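Local coordinates for Rho GTPase-activating protein 26 (Gallus gallus, PDB 1F7C) that stimulates GTP hydrolysis by the Rho-family GTPases RhoA and Cdc42 through its RhoGAP (BH) domain, the part described here, at residues M113-K126 and D197-I209. Residues are numbered along the deposited sequence; the frame is centred on the assembly and turned at random.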
ATOM      1  N   MET A 113      -0.844  -7.211  -5.385  1.00 36.82           N
ATOM      2  CA  MET A 113      -0.728  -6.925  -6.816  1.00 39.01           C
ATOM      3  C   MET A 113      -0.850  -8.198  -7.656  1.00 38.65           C
ATOM      4  O   MET A 113      -1.005  -8.126  -8.871  1.00 39.13           O
ATOM      5  CB  MET A 113       0.623  -6.275  -7.121  1.00 43.27           C
ATOM      6  CG  MET A 113       0.902  -4.971  -6.390  1.00 49.56           C
ATOM      7  SD  MET A 113       0.199  -3.527  -7.185  1.00 51.78           S
ATOM      8  CE  MET A 113       0.940  -3.628  -8.769  1.00 50.55           C
ATOM      9  N   MET A 114      -0.746  -9.353  -6.999  1.00 40.34           N
ATOM     10  CA  MET A 114      -0.844 -10.676  -7.637  1.00 41.65           C
ATOM     11  C   MET A 114       0.354 -11.182  -8.456  1.00 39.66           C
ATOM     12  O   MET A 114       0.800 -10.541  -9.409  1.00 37.22           O
ATOM     13  CB  MET A 114      -2.103 -10.765  -8.513  1.00 42.33           C
ATOM     14  CG  MET A 114      -3.400 -10.652  -7.732  1.00 46.57           C
ATOM     15  SD  MET A 114      -4.859 -11.137  -8.668  1.00 45.84           S
ATOM     16  CE  MET A 114      -5.442 -12.496  -7.659  1.00 46.84           C
ATOM     17  N   TYR A 115       0.851 -12.357  -8.081  1.00 40.51           N
ATOM     18  CA  TYR A 115       1.973 -12.984  -8.777  1.00 42.81           C
ATOM     19  C   TYR A 115       1.689 -13.038 -10.276  1.00 41.75           C
ATOM     20  O   TYR A 115       2.565 -12.777 -11.100  1.00 40.59           O
ATOM     21  CB  TYR A 115       2.188 -14.404  -8.238  1.00 44.69           C
ATOM     22  CG  TYR A 115       2.934 -14.460  -6.928  1.00 43.81           C
ATOM     23  CD1 TYR A 115       2.480 -15.257  -5.881  1.00 45.08           C
ATOM     24  CD2 TYR A 115       4.117 -13.740  -6.747  1.00 46.40           C
ATOM     25  CE1 TYR A 115       3.188 -15.339  -4.680  1.00 46.81           C
ATOM     26  CE2 TYR A 115       4.833 -13.812  -5.551  1.00 47.69           C
ATOM     27  CZ  TYR A 115       4.364 -14.615  -4.523  1.00 48.86           C
ATOM     28  OH  TYR A 115       5.078 -14.701  -3.342  1.00 54.25           O
ATOM     29  N   GLN A 116       0.442 -13.357 -10.605  1.00 42.02           N
ATOM     30  CA  GLN A 116      -0.025 -13.463 -11.982  1.00 42.95           C
ATOM     31  C   GLN A 116       0.087 -12.178 -12.807  1.00 42.49           C
ATOM     32  O   GLN A 116       0.164 -12.244 -14.033  1.00 41.47           O
ATOM     33  CB  GLN A 116      -1.476 -13.968 -11.972  1.00 45.62           C
ATOM     34  CG  GLN A 116      -2.229 -13.893 -13.296  1.00 46.34           C
ATOM     35  CD  GLN A 116      -3.555 -14.651 -13.250  1.00 49.57           C
ATOM     36  OE1 GLN A 116      -4.370 -14.465 -12.338  1.00 48.75           O
ATOM     37  NE2 GLN A 116      -3.772 -15.512 -14.239  1.00 49.25           N
ATOM     38  N   PHE A 117       0.098 -11.011 -12.164  1.00 42.36           N
ATOM     39  CA  PHE A 117       0.201  -9.756 -12.924  1.00 43.13           C
ATOM     40  C   PHE A 117       1.518  -9.008 -12.719  1.00 43.21           C
ATOM     41  O   PHE A 117       1.837  -8.096 -13.475  1.00 43.17           O
ATOM     42  CB  PHE A 117      -0.947  -8.794 -12.579  1.00 43.98           C
ATOM     43  CG  PHE A 117      -2.304  -9.225 -13.086  1.00 44.46           C
ATOM     44  CD1 PHE A 117      -3.117 -10.064 -12.324  1.00 43.08           C
ATOM     45  CD2 PHE A 117      -2.792  -8.744 -14.305  1.00 46.53           C
ATOM     46  CE1 PHE A 117      -4.402 -10.417 -12.762  1.00 44.19           C
ATOM     47  CE2 PHE A 117      -4.077  -9.089 -14.759  1.00 46.81           C
ATOM     48  CZ  PHE A 117      -4.884  -9.926 -13.984  1.00 45.79           C
ATOM     49  N   GLN A 118       2.281  -9.397 -11.703  1.00 46.02           N
ATOM     50  CA  GLN A 118       3.547  -8.733 -11.395  1.00 48.69           C
ATOM     51  C   GLN A 118       4.426  -8.406 -12.590  1.00 48.34           C
ATOM     52  O   GLN A 118       4.754  -7.249 -12.823  1.00 49.07           O
ATOM     53  CB  GLN A 118       4.343  -9.554 -10.375  1.00 51.99           C
ATOM     54  CG  GLN A 118       3.699  -9.597  -8.988  1.00 56.57           C
ATOM     55  CD  GLN A 118       4.721  -9.634  -7.858  1.00 60.23           C
ATOM     56  OE1 GLN A 118       4.361  -9.630  -6.680  1.00 62.35           O
ATOM     57  NE2 GLN A 118       6.004  -9.664  -8.215  1.00 62.41           N
ATOM     58  N   ARG A 119       4.813  -9.420 -13.348  1.00 49.77           N
ATOM     59  CA  ARG A 119       5.658  -9.213 -14.515  1.00 51.00           C
ATOM     60  C   ARG A 119       5.123  -8.120 -15.428  1.00 48.46           C
ATOM     61  O   ARG A 119       5.891  -7.335 -15.983  1.00 48.71           O
ATOM     62  CB  ARG A 119       5.793 -10.522 -15.294  1.00 55.67           C
ATOM     63  CG  ARG A 119       6.629 -11.561 -14.566  1.00 61.45           C
ATOM     64  CD  ARG A 119       6.445 -12.940 -15.170  1.00 67.73           C
ATOM     65  NE  ARG A 119       7.505 -13.854 -14.753  1.00 71.58           N
ATOM     66  CZ  ARG A 119       7.539 -15.147 -15.055  1.00 73.76           C
ATOM     67  NH1 ARG A 119       6.562 -15.685 -15.776  1.00 75.04           N
ATOM     68  NH2 ARG A 119       8.556 -15.897 -14.647  1.00 74.35           N
ATOM     69  N   SER A 120       3.806  -8.072 -15.587  1.00 47.80           N
ATOM     70  CA  SER A 120       3.187  -7.060 -16.441  1.00 46.67           C
ATOM     71  C   SER A 120       3.390  -5.667 -15.853  1.00 43.74           C
ATOM     72  O   SER A 120       3.752  -4.737 -16.566  1.00 42.29           O
ATOM     73  CB  SER A 120       1.691  -7.338 -16.606  1.00 48.08           C
ATOM     74  OG  SER A 120       1.471  -8.573 -17.265  1.00 50.13           O
ATOM     75  N   PHE A 121       3.166  -5.531 -14.549  1.00 42.69           N
ATOM     76  CA  PHE A 121       3.336  -4.243 -13.879  1.00 43.35           C
ATOM     77  C   PHE A 121       4.766  -3.713 -13.985  1.00 43.65           C
ATOM     78  O   PHE A 121       4.980  -2.517 -14.153  1.00 43.96           O
ATOM     79  CB  PHE A 121       2.927  -4.345 -12.407  1.00 40.54           C
ATOM     80  CG  PHE A 121       1.436  -4.263 -12.179  1.00 39.72           C
ATOM     81  CD1 PHE A 121       0.722  -5.363 -11.708  1.00 36.78           C
ATOM     82  CD2 PHE A 121       0.749  -3.078 -12.417  1.00 38.35           C
ATOM     83  CE1 PHE A 121      -0.662  -5.278 -11.477  1.00 36.99           C
ATOM     84  CE2 PHE A 121      -0.630  -2.984 -12.189  1.00 37.84           C
ATOM     85  CZ  PHE A 121      -1.334  -4.090 -11.717  1.00 36.34           C
ATOM     86  N   ILE A 122       5.742  -4.607 -13.895  1.00 44.98           N
ATOM     87  CA  ILE A 122       7.142  -4.221 -13.988  1.00 44.76           C
ATOM     88  C   ILE A 122       7.458  -3.746 -15.398  1.00 44.88           C
ATOM     89  O   ILE A 122       8.116  -2.720 -15.586  1.00 45.77           O
ATOM     90  CB  ILE A 122       8.077  -5.412 -13.633  1.00 46.84           C
ATOM     91  CG1 ILE A 122       7.992  -5.712 -12.136  1.00 46.43           C
ATOM     92  CG2 ILE A 122       9.514  -5.102 -14.037  1.00 48.45           C
ATOM     93  CD1 ILE A 122       8.321  -4.530 -11.258  1.00 48.73           C
ATOM     94  N   LYS A 123       6.978  -4.491 -16.389  1.00 43.43           N
ATOM     95  CA  LYS A 123       7.227  -4.147 -17.780  1.00 43.21           C
ATOM     96  C   LYS A 123       6.646  -2.785 -18.147  1.00 44.28           C
ATOM     97  O   LYS A 123       7.242  -2.036 -18.930  1.00 45.81           O
ATOM     98  CB  LYS A 123       6.660  -5.230 -18.695  1.00 43.80           C
ATOM     99  N   ALA A 124       5.486  -2.463 -17.583  1.00 44.17           N
ATOM    100  CA  ALA A 124       4.834  -1.189 -17.862  1.00 44.99           C
ATOM    101  C   ALA A 124       5.605  -0.018 -17.257  1.00 46.01           C
ATOM    102  O   ALA A 124       5.724   1.037 -17.873  1.00 45.60           O
ATOM    103  CB  ALA A 124       3.403  -1.208 -17.334  1.00 45.41           C
ATOM    104  N   ALA A 125       6.134  -0.212 -16.053  1.00 47.93           N
ATOM    105  CA  ALA A 125       6.892   0.835 -15.370  1.00 49.22           C
ATOM    106  C   ALA A 125       8.197   1.159 -16.092  1.00 51.42           C
ATOM    107  O   ALA A 125       8.830   2.178 -15.814  1.00 52.19           O
ATOM    108  CB  ALA A 125       7.183   0.409 -13.932  1.00 47.40           C
ATOM    109  N   LYS A 126       8.595   0.288 -17.016  1.00 53.22           N
ATOM    110  CA  LYS A 126       9.827   0.469 -17.777  1.00 55.89           C
ATOM    111  C   LYS A 126       9.672   1.312 -19.042  1.00 58.89           C
ATOM    112  O   LYS A 126      10.659   1.810 -19.582  1.00 60.76           O
ATOM    113  CB  LYS A 126      10.406  -0.888 -18.170  1.00 54.70           C
ATOM    114  CG  LYS A 126      11.135  -1.628 -17.074  1.00 49.99           C
ATOM    115  CD  LYS A 126      11.545  -2.978 -17.610  1.00 47.62           C
ATOM    116  CE  LYS A 126      12.521  -3.693 -16.708  1.00 47.10           C
ATOM    117  NZ  LYS A 126      12.941  -4.964 -17.355  1.00 48.27           N
ATOM    118  N   ASP A 197      15.250  -5.557 -11.527  1.00 56.35           N
ATOM    119  CA  ASP A 197      13.897  -5.041 -11.717  1.00 54.28           C
ATOM    120  C   ASP A 197      13.232  -4.703 -10.380  1.00 52.00           C
ATOM    121  O   ASP A 197      12.092  -4.252 -10.354  1.00 52.20           O
ATOM    122  CB  ASP A 197      13.017  -6.049 -12.473  1.00 54.41           C
ATOM    123  CG  ASP A 197      13.353  -6.141 -13.954  1.00 55.50           C
ATOM    124  OD1 ASP A 197      13.877  -5.158 -14.527  1.00 56.79           O
ATOM    125  OD2 ASP A 197      13.072  -7.199 -14.555  1.00 56.17           O
ATOM    126  N   ILE A 198      13.941  -4.925  -9.277  1.00 49.59           N
ATOM    127  CA  ILE A 198      13.398  -4.628  -7.955  1.00 48.14           C
ATOM    128  C   ILE A 198      13.104  -3.144  -7.845  1.00 46.74           C
ATOM    129  O   ILE A 198      12.089  -2.734  -7.280  1.00 49.19           O
ATOM    130  CB  ILE A 198      14.390  -5.026  -6.833  1.00 50.30           C
ATOM    131  CG1 ILE A 198      14.572  -6.547  -6.813  1.00 50.22           C
ATOM    132  CG2 ILE A 198      13.893  -4.530  -5.481  1.00 47.73           C
ATOM    133  CD1 ILE A 198      13.295  -7.322  -6.560  1.00 51.94           C
ATOM    134  N   LYS A 199      13.993  -2.331  -8.395  1.00 44.28           N
ATOM    135  CA  LYS A 199      13.804  -0.895  -8.346  1.00 44.13           C
ATOM    136  C   LYS A 199      12.492  -0.472  -9.002  1.00 43.18           C
ATOM    137  O   LYS A 199      11.828   0.442  -8.518  1.00 43.44           O
ATOM    138  CB  LYS A 199      14.978  -0.174  -9.011  1.00 43.42           C
ATOM    139  CG  LYS A 199      15.194  -0.536 -10.468  1.00 46.83           C
ATOM    140  CD  LYS A 199      16.295   0.310 -11.077  1.00 49.28           C
ATOM    141  CE  LYS A 199      17.609   0.125 -10.329  1.00 50.09           C
ATOM    142  NZ  LYS A 199      18.119  -1.267 -10.452  1.00 51.08           N
ATOM    143  N   PHE A 200      12.116  -1.127 -10.098  1.00 42.98           N
ATOM    144  CA  PHE A 200      10.873  -0.778 -10.781  1.00 42.78           C
ATOM    145  C   PHE A 200       9.631  -1.160  -9.987  1.00 41.64           C
ATOM    146  O   PHE A 200       8.548  -0.659 -10.255  1.00 42.66           O
ATOM    147  CB  PHE A 200      10.807  -1.417 -12.161  1.00 42.29           C
ATOM    148  CG  PHE A 200      11.893  -0.966 -13.079  1.00 46.40           C
ATOM    149  CD1 PHE A 200      13.155  -1.544 -13.017  1.00 48.63           C
ATOM    150  CD2 PHE A 200      11.668   0.060 -13.990  1.00 47.10           C
ATOM    151  CE1 PHE A 200      14.185  -1.106 -13.852  1.00 50.64           C
ATOM    152  CE2 PHE A 200      12.686   0.506 -14.829  1.00 49.63           C
ATOM    153  CZ  PHE A 200      13.951  -0.079 -14.761  1.00 50.07           C
ATOM    154  N   GLN A 201       9.779  -2.051  -9.018  1.00 40.63           N
ATOM    155  CA  GLN A 201       8.635  -2.422  -8.200  1.00 40.22           C
ATOM    156  C   GLN A 201       8.240  -1.161  -7.439  1.00 38.66           C
ATOM    157  O   GLN A 201       7.064  -0.921  -7.166  1.00 37.76           O
ATOM    158  CB  GLN A 201       9.005  -3.511  -7.199  1.00 42.51           C
ATOM    159  CG  GLN A 201       9.640  -4.743  -7.815  1.00 47.60           C
ATOM    160  CD  GLN A 201       9.601  -5.933  -6.868  1.00 49.88           C
ATOM    161  OE1 GLN A 201       9.789  -5.788  -5.655  1.00 49.40           O
ATOM    162  NE2 GLN A 201       9.363  -7.118  -7.419  1.00 51.31           N
ATOM    163  N   ASN A 202       9.242  -0.352  -7.108  1.00 36.27           N
ATOM    164  CA  ASN A 202       9.029   0.887  -6.383  1.00 34.39           C
ATOM    165  C   ASN A 202       8.404   1.973  -7.267  1.00 32.68           C
ATOM    166  O   ASN A 202       7.578   2.749  -6.800  1.00 30.81           O
ATOM    167  CB  ASN A 202      10.351   1.370  -5.785  1.00 34.50           C
ATOM    168  CG  ASN A 202      10.957   0.359  -4.828  1.00 36.39           C
ATOM    169  OD1 ASN A 202      10.359  -0.677  -4.542  1.00 35.15           O
ATOM    170  ND2 ASN A 202      12.149   0.658  -4.324  1.00 36.96           N
ATOM    171  N   ILE A 203       8.794   2.012  -8.539  1.00 32.72           N
ATOM    172  CA  ILE A 203       8.260   2.989  -9.490  1.00 33.12           C
ATOM    173  C   ILE A 203       6.757   2.767  -9.692  1.00 33.39           C
ATOM    174  O   ILE A 203       5.984   3.715  -9.882  1.00 32.47           O
ATOM    175  CB  ILE A 203       8.957   2.870 -10.873  1.00 35.40           C
ATOM    176  CG1 ILE A 203      10.467   3.087 -10.720  1.00 38.60           C
ATOM    177  CG2 ILE A 203       8.377   3.877 -11.846  1.00 32.88           C
ATOM    178  CD1 ILE A 203      10.838   4.415 -10.091  1.00 40.57           C
ATOM    179  N   VAL A 204       6.354   1.503  -9.650  1.00 32.62           N
ATOM    180  CA  VAL A 204       4.958   1.147  -9.821  1.00 31.60           C
ATOM    181  C   VAL A 204       4.130   1.784  -8.695  1.00 30.21           C
ATOM    182  O   VAL A 204       3.093   2.399  -8.953  1.00 27.07           O
ATOM    183  CB  VAL A 204       4.782  -0.407  -9.831  1.00 32.83           C
ATOM    184  CG1 VAL A 204       3.318  -0.782  -9.652  1.00 28.98           C
ATOM    185  CG2 VAL A 204       5.295  -0.976 -11.156  1.00 33.37           C
ATOM    186  N   ILE A 205       4.592   1.649  -7.453  1.00 27.73           N
ATOM    187  CA  ILE A 205       3.865   2.227  -6.335  1.00 29.08           C
ATOM    188  C   ILE A 205       3.790   3.755  -6.493  1.00 29.27           C
ATOM    189  O   ILE A 205       2.741   4.357  -6.253  1.00 28.39           O
ATOM    190  CB  ILE A 205       4.531   1.870  -4.997  1.00 30.33           C
ATOM    191  CG1 ILE A 205       4.679   0.343  -4.885  1.00 31.07           C
ATOM    192  CG2 ILE A 205       3.716   2.439  -3.842  1.00 30.14           C
ATOM    193  CD1 ILE A 205       3.407  -0.458  -5.127  1.00 26.76           C
ATOM    194  N   GLU A 206       4.898   4.366  -6.912  1.00 26.12           N
ATOM    195  CA  GLU A 206       4.953   5.803  -7.112  1.00 27.94           C
ATOM    196  C   GLU A 206       3.910   6.256  -8.115  1.00 27.99           C
ATOM    197  O   GLU A 206       3.203   7.235  -7.883  1.00 29.41           O
ATOM    198  CB  GLU A 206       6.328   6.227  -7.604  1.00 30.76           C
ATOM    199  CG  GLU A 206       7.420   6.177  -6.557  1.00 33.29           C
ATOM    200  CD  GLU A 206       8.730   6.683  -7.110  1.00 36.19           C
ATOM    201  OE1 GLU A 206       8.685   7.438  -8.106  1.00 37.50           O
ATOM    202  OE2 GLU A 206       9.794   6.343  -6.555  1.00 35.94           O
ATOM    203  N   ILE A 207       3.820   5.551  -9.234  1.00 28.29           N
ATOM    204  CA  ILE A 207       2.851   5.892 -10.260  1.00 29.13           C
ATOM    205  C   ILE A 207       1.423   5.775  -9.726  1.00 27.93           C
ATOM    206  O   ILE A 207       0.579   6.610 -10.014  1.00 28.46           O
ATOM    207  CB  ILE A 207       3.010   4.983 -11.493  1.00 30.42           C
ATOM    208  CG1 ILE A 207       4.341   5.287 -12.189  1.00 32.08           C
ATOM    209  CG2 ILE A 207       1.854   5.205 -12.459  1.00 30.83           C
ATOM    210  CD1 ILE A 207       4.761   4.252 -13.231  1.00 31.50           C
ATOM    211  N   LEU A 208       1.163   4.743  -8.937  1.00 28.85           N
ATOM    212  CA  LEU A 208      -0.167   4.538  -8.377  1.00 27.89           C
ATOM    213  C   LEU A 208      -0.559   5.606  -7.368  1.00 27.60           C
ATOM    214  O   LEU A 208      -1.738   5.937  -7.247  1.00 28.36           O
ATOM    215  CB  LEU A 208      -0.268   3.159  -7.728  1.00 26.42           C
ATOM    216  CG  LEU A 208      -0.311   1.972  -8.699  1.00 29.07           C
ATOM    217  CD1 LEU A 208      -0.425   0.679  -7.912  1.00 25.36           C
ATOM    218  CD2 LEU A 208      -1.489   2.119  -9.644  1.00 25.60           C
ATOM    219  N   ILE A 209       0.420   6.132  -6.636  1.00 27.57           N
ATOM    220  CA  ILE A 209       0.160   7.178  -5.648  1.00 27.52           C
ATOM    221  C   ILE A 209      -0.121   8.509  -6.365  1.00 28.74           C
ATOM    222  O   ILE A 209      -1.097   9.194  -6.067  1.00 27.98           O
ATOM    223  CB  ILE A 209       1.366   7.369  -4.685  1.00 27.10           C
ATOM    224  CG1 ILE A 209       1.537   6.122  -3.811  1.00 25.95           C
ATOM    225  CG2 ILE A 209       1.166   8.614  -3.808  1.00 21.09           C
ATOM    226  CD1 ILE A 209       2.800   6.134  -2.966  1.00 22.76           C
TER
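Ala125 and Val204 meet where two helices of the all-helical RhoGAP domain, 115-125 and 198-210, cross nearly at right angles, their segment axes 8.7 Å apart and turned by 81°. This is the tightly packed part. Ala125 CB sits 3.6 Å from Val204 CG2, and Val204 CG2 also lies 3.4 Å from Phe121 O. Val204 CG1, anti to the backbone N (chi1 166°), reaches instead toward Met113, meeting its CE tip to tip. That methionine methyl also covers one face of the Phe121 ring, over its centre, while Leu152 and Leu184 of neighbouring helices close in on Met113 from outside the pair. Ile122 continues the apolar seam, its CD1 resting 3.6 Å from Gln201 N and close to Gln201 CG.

Toward solvent the contact changes character. Lys126 runs extended across Phe200, its CG over one ring face at 3.8 Å from the ring centroid, while Ala125 O lies at the ring's edge. With Phe200 cut back to an alanine, Lys126 CG would probably lose the ring face beneath it, leaving the lysine freer to swing from its acidic partner. The lysine side chain ends in a salt bridge on the solvent side, with Lys126 NZ 3.0 Å from Asp197 OD1.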